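Local coordinates for protein putative cytochrome P450 hydroxylase (Chondromyces apiculatus DSM 436, PDB 6GMF) that is a cytochrome P450 terpene monooxygenase, probably activating molecular oxygen at its heme iron to oxidise the substrate, at residues T92-A97 against F342-P347; E144-A149 against N228-A233; Q207-E212 against G221-F226. All blocks are in the same frame, centred on the assembly; numbering follows the deposited sequence.

Interaction 1 (T92-A97 against F342-P347); sequences TLVTKA and FCIGAP. With HEM (protoporphyrin IX containing Fe), chain B.
Ile344 reaches out of the cysteine loop to meet Val94 of helix 86-94 and the neighbouring Thr95, on the same side of the heme as the axial cysteine. The loop is the cytochrome P450 signature: Cys343 gives the heme iron its thiolate ligand, with SG 2.3 Å from FE, and a type I turn from Cys343 to Ala346 leads into helix 346-363. Within that turn Gly345 lies against the porphyrin, its CA 3.4 Å from C3C of the heme, and a CB at this position would run into the ring.

Ile344 itself is best followed outward. Its CB stands over the heme methyl CMD of pyrrole D, 4.0 Å away. CG1, anti to the carbonyl carbon (chi1 -72°), leaves the ring and passes CBD of the propionate chain at 4.0 Å. The extended second torsion, 171°, then carries CD1 on, still 3.8 Å from CBD, to the two residues across the contact. There the methyl meets CG2 of Thr95 at 4.0 Å and, a little more loosely, CG2 of Val94 at 4.2 Å. Both partners cross Ile344 at roughly a right angle, and the contact is small, with CG2 of Thr95 also close to CG1.

Thr95 gives this patch its carbon branch, while its OG1 is hydrogen-bonded to the backbone O of Arg91, one helical turn back. Arg91 also supplies a polar link: its NH1 is hydrogen-bonded to both the O of Phe342 and the heme. No hydrogen bond joins the two segments directly. The contact is therefore one of dispersion and shape, an apolar touch beside a propionate that is probably ionised, with polar bonds from Arg91 next to it.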
loop_
_atom_site.group_PDB
_atom_site.type_symbol
_atom_site.label_atom_id
_atom_site.label_comp_id
_atom_site.label_asym_id
_atom_site.label_seq_id
_atom_site.Cartn_x
_atom_site.Cartn_y
_atom_site.Cartn_z
ATOM N N THR A 92 7.416 13.425 12.722
ATOM C CA THR A 92 8.609 13.243 13.543
ATOM C C THR A 92 8.304 12.451 14.833
ATOM O O THR A 92 9.065 11.592 15.230
ATOM C CB THR A 92 9.183 14.621 13.868
ATOM O OG1 THR A 92 9.629 15.196 12.632
ATOM C CG2 THR A 92 10.276 14.561 14.908
ATOM N N LEU A 93 7.155 12.693 15.426
ATOM C CA LEU A 93 6.690 11.958 16.617
ATOM C C LEU A 93 6.409 10.475 16.290
ATOM O O LEU A 93 6.934 9.591 16.941
ATOM C CB LEU A 93 5.461 12.645 17.225
ATOM C CG LEU A 93 5.814 13.756 18.226
ATOM C CD1 LEU A 93 4.575 14.558 18.528
ATOM C CD2 LEU A 93 6.465 13.182 19.470
ATOM N N VAL A 94 5.593 10.182 15.257
ATOM C CA VAL A 94 5.182 8.799 15.032
ATOM C C VAL A 94 6.403 7.961 14.580
ATOM O O VAL A 94 6.466 6.783 14.938
ATOM C CB VAL A 94 3.970 8.685 14.091
ATOM C CG1 VAL A 94 2.741 9.410 14.647
ATOM C CG2 VAL A 94 4.239 9.141 12.674
ATOM N N THR A 95 7.350 8.575 13.840
ATOM C CA THR A 95 8.528 7.861 13.362
ATOM C C THR A 95 9.612 7.735 14.445
ATOM O O THR A 95 10.591 7.082 14.181
ATOM C CB THR A 95 9.085 8.481 12.079
ATOM O OG1 THR A 95 9.432 9.837 12.340
ATOM C CG2 THR A 95 8.097 8.433 10.934
ATOM N N LYS A 96 9.388 8.262 15.659
ATOM C CA LYS A 96 10.203 7.856 16.796
ATOM C C LYS A 96 9.781 6.467 17.301
ATOM O O LYS A 96 10.508 5.822 18.051
ATOM C CB LYS A 96 10.087 8.897 17.916
ATOM N N ALA A 97 8.550 6.044 16.985
ATOM C CA ALA A 97 7.987 4.771 17.436
ATOM C C ALA A 97 8.063 3.738 16.307
ATOM O O ALA A 97 8.610 2.653 16.471
ATOM C CB ALA A 97 6.583 4.992 17.933
ATOM N N PHE A 342 6.194 10.580 1.885
ATOM C CA PHE A 342 6.747 9.311 1.446
ATOM C C PHE A 342 6.392 8.221 2.464
ATOM O O PHE A 342 6.641 8.351 3.641
ATOM C CB PHE A 342 8.268 9.439 1.320
ATOM C CG PHE A 342 8.951 8.205 0.784
ATOM C CD1 PHE A 342 9.112 7.972 -0.582
ATOM C CD2 PHE A 342 9.402 7.245 1.677
ATOM C CE1 PHE A 342 9.724 6.818 -1.038
ATOM C CE2 PHE A 342 9.979 6.078 1.216
ATOM C CZ PHE A 342 10.128 5.864 -0.137
ATOM N N CYS A 343 6.007 7.048 1.958
ATOM C CA CYS A 343 5.477 5.971 2.739
ATOM C C CYS A 343 6.379 5.668 3.946
ATOM O O CYS A 343 7.550 5.209 3.770
ATOM C CB CYS A 343 5.373 4.718 1.874
ATOM S SG CYS A 343 4.685 3.313 2.750
ATOM N N ILE A 344 5.842 5.810 5.146
ATOM C CA ILE A 344 6.517 5.429 6.380
ATOM C C ILE A 344 6.762 3.915 6.421
ATOM O O ILE A 344 7.755 3.404 7.018
ATOM C CB ILE A 344 5.681 5.920 7.573
ATOM C CG1 ILE A 344 5.794 7.440 7.682
ATOM C CG2 ILE A 344 6.050 5.247 8.891
ATOM C CD1 ILE A 344 4.870 8.064 8.676
ATOM N N GLY A 345 5.861 3.142 5.815
ATOM C CA GLY A 345 5.948 1.713 5.795
ATOM C C GLY A 345 6.845 1.118 4.737
ATOM O O GLY A 345 6.878 -0.097 4.661
ATOM N N ALA A 346 7.520 1.931 3.919
ATOM C CA ALA A 346 8.181 1.412 2.784
ATOM C C ALA A 346 9.171 0.316 3.206
ATOM O O ALA A 346 9.213 -0.716 2.557
ATOM C CB ALA A 346 8.878 2.494 2.015
ATOM N N PRO A 347 9.982 0.436 4.270
ATOM C CA PRO A 347 10.881 -0.676 4.607
ATOM C C PRO A 347 10.180 -1.954 5.053
ATOM O O PRO A 347 10.687 -3.064 4.809
ATOM C CB PRO A 347 11.741 -0.145 5.760
ATOM C CG PRO A 347 10.993 1.027 6.286
ATOM C CD PRO A 347 10.241 1.613 5.098
HETATM C CHA HEM B . 2.086 6.762 2.718
HETATM C CHB HEM B . 2.304 3.516 -0.696
HETATM C CHC HEM B . 2.796 0.099 2.697
HETATM C CHD HEM B . 2.183 3.316 6.120
HETATM C C1A HEM B . 2.145 6.166 1.481
HETATM C C2A HEM B . 2.178 6.932 0.282
HETATM C C3A HEM B . 2.212 5.994 -0.700
HETATM C C4A HEM B . 2.239 4.721 -0.077
HETATM C CMA HEM B . 2.173 6.189 -2.196
HETATM C CAA HEM B . 2.153 8.423 0.093
HETATM C CBA HEM B . 0.730 9.037 0.194
HETATM C CGA HEM B . 0.693 10.514 -0.137
HETATM O O1A HEM B . 1.719 11.094 -0.573
HETATM O O2A HEM B . -0.464 11.043 -0.051
HETATM C C1B HEM B . 2.445 2.260 -0.085
HETATM C C2B HEM B . 2.629 1.009 -0.773
HETATM C C3B HEM B . 2.758 0.026 0.157
HETATM C C4B HEM B . 2.676 0.702 1.455
HETATM C CMB HEM B . 2.635 0.920 -2.246
HETATM C CAB HEM B . 3.029 -1.456 0.015
HETATM C CBB HEM B . 3.562 -1.905 -1.075
HETATM C C1C HEM B . 2.736 0.633 3.935
HETATM C C2C HEM B . 2.836 -0.118 5.155
HETATM C C3C HEM B . 2.655 0.855 6.125
HETATM C C4C HEM B . 2.408 2.101 5.507
HETATM C CMC HEM B . 3.252 -1.554 5.294
HETATM C CAC HEM B . 2.689 0.735 7.582
HETATM C CBC HEM B . 2.671 -0.395 8.248
HETATM C C1D HEM B . 2.077 4.506 5.449
HETATM C C2D HEM B . 1.833 5.798 6.157
HETATM C C3D HEM B . 1.824 6.758 5.210
HETATM C C4D HEM B . 2.052 6.069 3.936
HETATM C CMD HEM B . 1.682 5.874 7.668
HETATM C CAD HEM B . 1.609 8.229 5.433
HETATM C CBD HEM B . 2.885 9.078 5.557
HETATM C CGD HEM B . 2.603 10.562 5.668
HETATM O O1D HEM B . 3.515 11.264 6.135
HETATM O O2D HEM B . 1.506 11.035 5.270
HETATM N NA HEM B . 2.194 4.800 1.251
HETATM N NB HEM B . 2.497 1.998 1.216
HETATM N NC HEM B . 2.432 1.964 4.149
HETATM N ND HEM B . 2.127 4.738 4.092
HETATM FE FE HEM B . 2.418 3.424 2.686
HETATM O O HOH W 1 0.185 3.277 2.533
#

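Interaction 2 (E144-A149 against N228-A233); sequences EMLGVA and NTLLIA. With HEM (protoporphyrin IX containing Fe), chain B.
A single leucine, Leu146, splits its two methyls between consecutive leucines of another helix, Leu230 and Leu231. That second helix, 220-251, is the long central helix of the P450 fold, which passes over the heme on the side away from the cysteine. Helix 136-145 closes in a Schellman motif, with Gly147 at positive phi (73°); Leu146, just before this glycine, points its CB toward segment 228-233.

Its CD1 touches CD1 of Leu231 at 3.8 Å, while CD2 lies more loosely, 4.4 Å from CD1 of Leu230. Leu231 does not aim at its partner from the CB; chi2 of 63° brings CD1 round to it. Leu204 of helix 204-210 also packs on both Leu146 and Leu230.

Leu230 works on two fronts, its CD2 resting 3.7 Å from CAC of a heme vinyl group. Thr229 adds a methyl, CG2, 3.8 Å from CMD of the heme. One turn along, the carbonyl of Ala233, which also accepts a bond from Thr237 OG1, takes a hydrogen bond of 2.7 Å at its O from the water that sits 2.2 Å from the heme FE.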
loop_
_atom_site.group_PDB
_atom_site.type_symbol
_atom_site.label_atom_id
_atom_site.label_comp_id
_atom_site.label_asym_id
_atom_site.label_seq_id
_atom_site.Cartn_x
_atom_site.Cartn_y
_atom_site.Cartn_z
ATOM N N GLU A 144 1.027 -8.005 15.500
ATOM C CA GLU A 144 2.101 -8.294 16.469
ATOM C C GLU A 144 2.819 -6.998 16.832
ATOM O O GLU A 144 3.142 -6.778 18.022
ATOM C CB GLU A 144 3.042 -9.357 15.916
ATOM C CG GLU A 144 2.334 -10.692 15.955
ATOM C CD GLU A 144 3.147 -11.921 15.666
ATOM O OE1 GLU A 144 4.427 -11.824 15.637
ATOM O OE2 GLU A 144 2.485 -12.974 15.451
ATOM N N MET A 145 3.067 -6.138 15.841
ATOM C CA MET A 145 3.756 -4.870 16.106
ATOM C C MET A 145 2.943 -3.989 17.050
ATOM O O MET A 145 3.499 -3.321 17.945
ATOM C CB MET A 145 4.017 -4.101 14.818
ATOM C CG MET A 145 5.136 -4.689 14.049
ATOM S SD MET A 145 5.486 -3.654 12.604
ATOM C CE MET A 145 5.688 -2.039 13.328
ATOM N N LEU A 146 1.627 -4.021 16.896
ATOM C CA LEU A 146 0.743 -3.257 17.778
ATOM C C LEU A 146 0.437 -3.927 19.127
ATOM O O LEU A 146 -0.328 -3.379 19.926
ATOM C CB LEU A 146 -0.560 -3.016 17.023
ATOM C CG LEU A 146 -0.472 -1.988 15.906
ATOM C CD1 LEU A 146 -1.721 -2.050 15.056
ATOM C CD2 LEU A 146 -0.264 -0.581 16.456
ATOM N N GLY A 147 0.963 -5.110 19.395
ATOM C CA GLY A 147 0.771 -5.722 20.671
ATOM C C GLY A 147 -0.636 -6.255 20.890
ATOM O O GLY A 147 -1.101 -6.304 22.028
ATOM N N VAL A 148 -1.313 -6.699 19.828
ATOM C CA VAL A 148 -2.682 -7.250 19.957
ATOM C C VAL A 148 -2.626 -8.554 20.773
ATOM O O VAL A 148 -1.797 -9.374 20.519
ATOM C CB VAL A 148 -3.310 -7.487 18.575
ATOM C CG1 VAL A 148 -4.641 -8.205 18.684
ATOM C CG2 VAL A 148 -3.511 -6.199 17.799
ATOM N N ALA A 149 -3.521 -8.696 21.748
ATOM C CA ALA A 149 -3.589 -9.871 22.636
ATOM C C ALA A 149 -4.004 -11.073 21.796
ATOM O O ALA A 149 -4.752 -10.939 20.821
ATOM C CB ALA A 149 -4.571 -9.620 23.758
ATOM N N ASN A 228 -4.620 3.104 13.613
ATOM C CA ASN A 228 -5.628 2.816 12.652
ATOM C C ASN A 228 -5.018 2.997 11.256
ATOM O O ASN A 228 -5.284 2.194 10.334
ATOM C CB ASN A 228 -6.837 3.743 12.844
ATOM C CG ASN A 228 -7.957 3.494 11.864
ATOM O OD1 ASN A 228 -8.786 2.608 12.087
ATOM N ND2 ASN A 228 -7.986 4.234 10.784
ATOM N N THR A 229 -4.244 4.076 11.095
ATOM C CA THR A 229 -3.605 4.366 9.778
ATOM C C THR A 229 -2.727 3.187 9.360
ATOM O O THR A 229 -2.670 2.857 8.169
ATOM C CB THR A 229 -2.826 5.692 9.788
ATOM O OG1 THR A 229 -3.823 6.703 9.919
ATOM C CG2 THR A 229 -2.015 5.933 8.541
ATOM N N LEU A 230 -2.013 2.573 10.300
ATOM C CA LEU A 230 -1.090 1.501 9.943
ATOM C C LEU A 230 -1.859 0.321 9.318
ATOM O O LEU A 230 -1.350 -0.301 8.363
ATOM C CB LEU A 230 -0.279 1.046 11.162
ATOM C CG LEU A 230 0.710 2.078 11.712
ATOM C CD1 LEU A 230 1.348 1.565 12.993
ATOM C CD2 LEU A 230 1.809 2.422 10.706
ATOM N N LEU A 231 -3.080 0.037 9.806
ATOM C CA LEU A 231 -3.858 -1.048 9.195
ATOM C C LEU A 231 -4.246 -0.640 7.789
ATOM O O LEU A 231 -4.037 -1.384 6.822
ATOM C CB LEU A 231 -5.160 -1.339 9.951
ATOM C CG LEU A 231 -5.063 -2.366 11.064
ATOM C CD1 LEU A 231 -4.113 -1.856 12.144
ATOM C CD2 LEU A 231 -6.463 -2.628 11.617
ATOM N N ILE A 232 -4.885 0.533 7.681
ATOM C CA ILE A 232 -5.449 0.923 6.423
ATOM C C ILE A 232 -4.347 1.111 5.374
ATOM O O ILE A 232 -4.487 0.666 4.236
ATOM C CB ILE A 232 -6.308 2.186 6.558
ATOM C CG1 ILE A 232 -7.552 1.938 7.417
ATOM C CG2 ILE A 232 -6.673 2.721 5.182
ATOM C CD1 ILE A 232 -8.221 3.201 7.856
ATOM N N ALA A 233 -3.257 1.773 5.773
ATOM C CA ALA A 233 -2.174 2.146 4.884
ATOM C C ALA A 233 -1.357 0.911 4.477
ATOM O O ALA A 233 -0.803 0.891 3.359
ATOM C CB ALA A 233 -1.264 3.177 5.534
HETATM C CHA HEM B . 2.086 6.762 2.718
HETATM C CHB HEM B . 2.304 3.516 -0.696
HETATM C CHC HEM B . 2.796 0.099 2.697
HETATM C CHD HEM B . 2.183 3.316 6.120
HETATM C C1A HEM B . 2.145 6.166 1.481
HETATM C C2A HEM B . 2.178 6.932 0.282
HETATM C C3A HEM B . 2.212 5.994 -0.700
HETATM C C4A HEM B . 2.239 4.721 -0.077
HETATM C CMA HEM B . 2.173 6.189 -2.196
HETATM C CAA HEM B . 2.153 8.423 0.093
HETATM C CBA HEM B . 0.730 9.037 0.194
HETATM C CGA HEM B . 0.693 10.514 -0.137
HETATM O O1A HEM B . 1.719 11.094 -0.573
HETATM O O2A HEM B . -0.464 11.043 -0.051
HETATM C C1B HEM B . 2.445 2.260 -0.085
HETATM C C2B HEM B . 2.629 1.009 -0.773
HETATM C C3B HEM B . 2.758 0.026 0.157
HETATM C C4B HEM B . 2.676 0.702 1.455
HETATM C CMB HEM B . 2.635 0.920 -2.246
HETATM C CAB HEM B . 3.029 -1.456 0.015
HETATM C CBB HEM B . 3.562 -1.905 -1.075
HETATM C C1C HEM B . 2.736 0.633 3.935
HETATM C C2C HEM B . 2.836 -0.118 5.155
HETATM C C3C HEM B . 2.655 0.855 6.125
HETATM C C4C HEM B . 2.408 2.101 5.507
HETATM C CMC HEM B . 3.252 -1.554 5.294
HETATM C CAC HEM B . 2.689 0.735 7.582
HETATM C CBC HEM B . 2.671 -0.395 8.248
HETATM C C1D HEM B . 2.077 4.506 5.449
HETATM C C2D HEM B . 1.833 5.798 6.157
HETATM C C3D HEM B . 1.824 6.758 5.210
HETATM C C4D HEM B . 2.052 6.069 3.936
HETATM C CMD HEM B . 1.682 5.874 7.668
HETATM C CAD HEM B . 1.609 8.229 5.433
HETATM C CBD HEM B . 2.885 9.078 5.557
HETATM C CGD HEM B . 2.603 10.562 5.668
HETATM O O1D HEM B . 3.515 11.264 6.135
HETATM O O2D HEM B . 1.506 11.035 5.270
HETATM N NA HEM B . 2.194 4.800 1.251
HETATM N NB HEM B . 2.497 1.998 1.216
HETATM N NC HEM B . 2.432 1.964 4.149
HETATM N ND HEM B . 2.127 4.738 4.092
HETATM FE FE HEM B . 2.418 3.424 2.686
HETATM O O HOH W 1 0.185 3.277 2.533
#

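Interaction 3 (Q207-E212 against G221-F226); sequences QLLAAE and GEVLSF
Two successive helices of the P450 fold, the short 204-210 and the opening turns of the long central helix 220-251, pack directly against each other; the connection between them carries the small strands 212-213 and 216-217. The approach is close: CA of Leu208 and CA of Val223 are 6.2 Å apart, and these two side chains slide past each other in opposite directions.

Leu208 does most of the work. Its CB rests on Val223, 3.9 Å from CG1 and slightly farther from CG2, so the valine fork straddles the base of the leucine. Farther out, both leucine methyls settle beside one corner of the Phe226 ring. CD1 comes in at the ring edge, in its plane, 3.9 Å from CD2 of Phe226, whereas CD2 of Leu208 approaches that same ring carbon obliquely at 3.8 Å. Phe226 holds its ring anti to the backbone N (chi1 -176°), which swings it off its helix toward Leu208. Replacing Leu208 with an alanine would probably leave this edge of Phe226 without its two methyl partners and open a gap between the helices, with only the CB left against Val223.

Leu209 adds a looser touch, its CD2 4.3 Å from CG2 of Val223, and also leans on Leu193 and Arg197 of helix 177-198. Where helix 204-210 ends, Lys217 NZ binds the backbone O atoms of Leu209 and Ala211. Between the two segments, though, no polar group pairs, so purely apolar interlocking joins these helices and places two leucine methyls beside an aromatic ring that touches the heme.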
loop_
_atom_site.group_PDB
_atom_site.type_symbol
_atom_site.label_atom_id
_atom_site.label_comp_id
_atom_site.label_asym_id
_atom_site.label_seq_id
_atom_site.Cartn_x
_atom_site.Cartn_y
_atom_site.Cartn_z
ATOM N N GLN A 207 5.458 2.427 22.454
ATOM C CA GLN A 207 6.475 3.286 21.920
ATOM C C GLN A 207 5.882 4.621 21.457
ATOM O O GLN A 207 6.547 5.642 21.557
ATOM C CB GLN A 207 7.251 2.600 20.800
ATOM C CG GLN A 207 8.008 1.359 21.226
ATOM N N LEU A 208 4.664 4.634 20.904
ATOM C CA LEU A 208 4.008 5.856 20.517
ATOM C C LEU A 208 3.718 6.719 21.749
ATOM O O LEU A 208 3.906 7.917 21.701
ATOM C CB LEU A 208 2.727 5.549 19.721
ATOM C CG LEU A 208 2.950 5.071 18.279
ATOM C CD1 LEU A 208 1.730 4.323 17.794
ATOM C CD2 LEU A 208 3.321 6.201 17.321
ATOM N N LEU A 209 3.322 6.094 22.861
ATOM C CA LEU A 209 3.032 6.803 24.091
ATOM C C LEU A 209 4.303 7.438 24.654
ATOM O O LEU A 209 4.195 8.536 25.234
ATOM C CB LEU A 209 2.432 5.833 25.110
ATOM C CG LEU A 209 0.985 5.443 24.871
ATOM C CD1 LEU A 209 0.631 4.284 25.795
ATOM C CD2 LEU A 209 0.050 6.622 25.098
ATOM N N ALA A 210 5.453 6.760 24.495
ATOM C CA ALA A 210 6.722 7.222 25.055
ATOM C C ALA A 210 7.289 8.391 24.241
ATOM O O ALA A 210 8.004 9.230 24.772
ATOM C CB ALA A 210 7.708 6.097 25.121
ATOM N N ALA A 211 6.991 8.431 22.941
ATOM C CA ALA A 211 7.687 9.349 22.054
ATOM C C ALA A 211 7.530 10.790 22.544
ATOM O O ALA A 211 6.420 11.263 22.867
ATOM C CB ALA A 211 7.187 9.186 20.646
ATOM N N GLU A 212 8.629 11.534 22.474
ATOM C CA GLU A 212 8.626 12.921 22.854
ATOM C C GLU A 212 9.666 13.652 22.002
ATOM O O GLU A 212 10.804 13.177 21.863
ATOM C CB GLU A 212 8.919 13.053 24.350
ATOM C CG GLU A 212 8.725 14.457 24.893
ATOM C CD GLU A 212 8.926 14.561 26.406
ATOM O OE1 GLU A 212 9.566 13.644 26.976
ATOM O OE2 GLU A 212 8.410 15.528 27.009
ATOM N N GLY A 221 -5.687 10.533 21.036
ATOM C CA GLY A 221 -6.332 10.464 19.738
ATOM C C GLY A 221 -5.317 10.259 18.615
ATOM O O GLY A 221 -5.581 9.498 17.671
ATOM N N GLU A 222 -4.185 10.951 18.693
ATOM C CA GLU A 222 -3.163 10.842 17.666
ATOM C C GLU A 222 -2.525 9.453 17.681
ATOM O O GLU A 222 -2.276 8.908 16.607
ATOM C CB GLU A 222 -2.092 11.922 17.793
ATOM C CG GLU A 222 -2.584 13.267 17.349
ATOM C CD GLU A 222 -1.610 14.382 17.667
ATOM O OE1 GLU A 222 -0.889 14.283 18.698
ATOM O OE2 GLU A 222 -1.564 15.350 16.864
ATOM N N VAL A 223 -2.264 8.865 18.852
ATOM C CA VAL A 223 -1.744 7.492 18.951
ATOM C C VAL A 223 -2.724 6.529 18.265
ATOM O O VAL A 223 -2.298 5.689 17.449
ATOM C CB VAL A 223 -1.494 7.055 20.406
ATOM C CG1 VAL A 223 -1.118 5.582 20.507
ATOM C CG2 VAL A 223 -0.406 7.902 21.044
ATOM N N LEU A 224 -4.009 6.631 18.624
ATOM C CA LEU A 224 -5.043 5.715 18.122
ATOM C C LEU A 224 -5.191 5.916 16.619
ATOM O O LEU A 224 -5.333 4.939 15.878
ATOM C CB LEU A 224 -6.376 5.971 18.832
ATOM C CG LEU A 224 -6.343 5.701 20.336
ATOM C CD1 LEU A 224 -7.677 6.073 20.953
ATOM C CD2 LEU A 224 -5.983 4.244 20.618
ATOM N N SER A 225 -5.227 7.183 16.181
ATOM C CA SER A 225 -5.386 7.456 14.757
ATOM C C SER A 225 -4.214 6.866 13.953
ATOM O O SER A 225 -4.461 6.318 12.856
ATOM C CB SER A 225 -5.578 8.913 14.491
ATOM O OG SER A 225 -5.425 9.174 13.101
ATOM N N PHE A 226 -2.987 6.922 14.483
ATOM C CA PHE A 226 -1.826 6.394 13.779
ATOM C C PHE A 226 -1.881 4.847 13.733
ATOM O O PHE A 226 -1.578 4.241 12.689
ATOM C CB PHE A 226 -0.516 6.940 14.324
ATOM C CG PHE A 226 0.684 6.477 13.532
ATOM C CD1 PHE A 226 0.923 6.955 12.237
ATOM C CD2 PHE A 226 1.552 5.550 14.049
ATOM C CE1 PHE A 226 2.018 6.517 11.511
ATOM C CE2 PHE A 226 2.652 5.119 13.319
ATOM C CZ PHE A 226 2.880 5.607 12.053
#

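Overall arrangement
The three contacts lie around the heme, their centres 12 to 13 Å apart. Segments 342-347 and 228-233 lie on opposite faces of it: the first supplies the thiolate, while Ala233 of the second accepts a bond from the water on the iron. The nearest atoms of interactions 1 and 2 are about 5 Å apart, without touching. Interaction 3 does touch interaction 1: Ala97 CB packs 3.5 Å from Leu208 CD2, and Val94 CG2 lies 3.6 Å from Phe226 CE1. Thus Val94 touches both Ile344 and the Phe226 ring, which itself approaches the heme to about 4 Å between nearest atoms. Interactions 2 and 3 share helix 220-251 on adjoining segments, with no other touch between them.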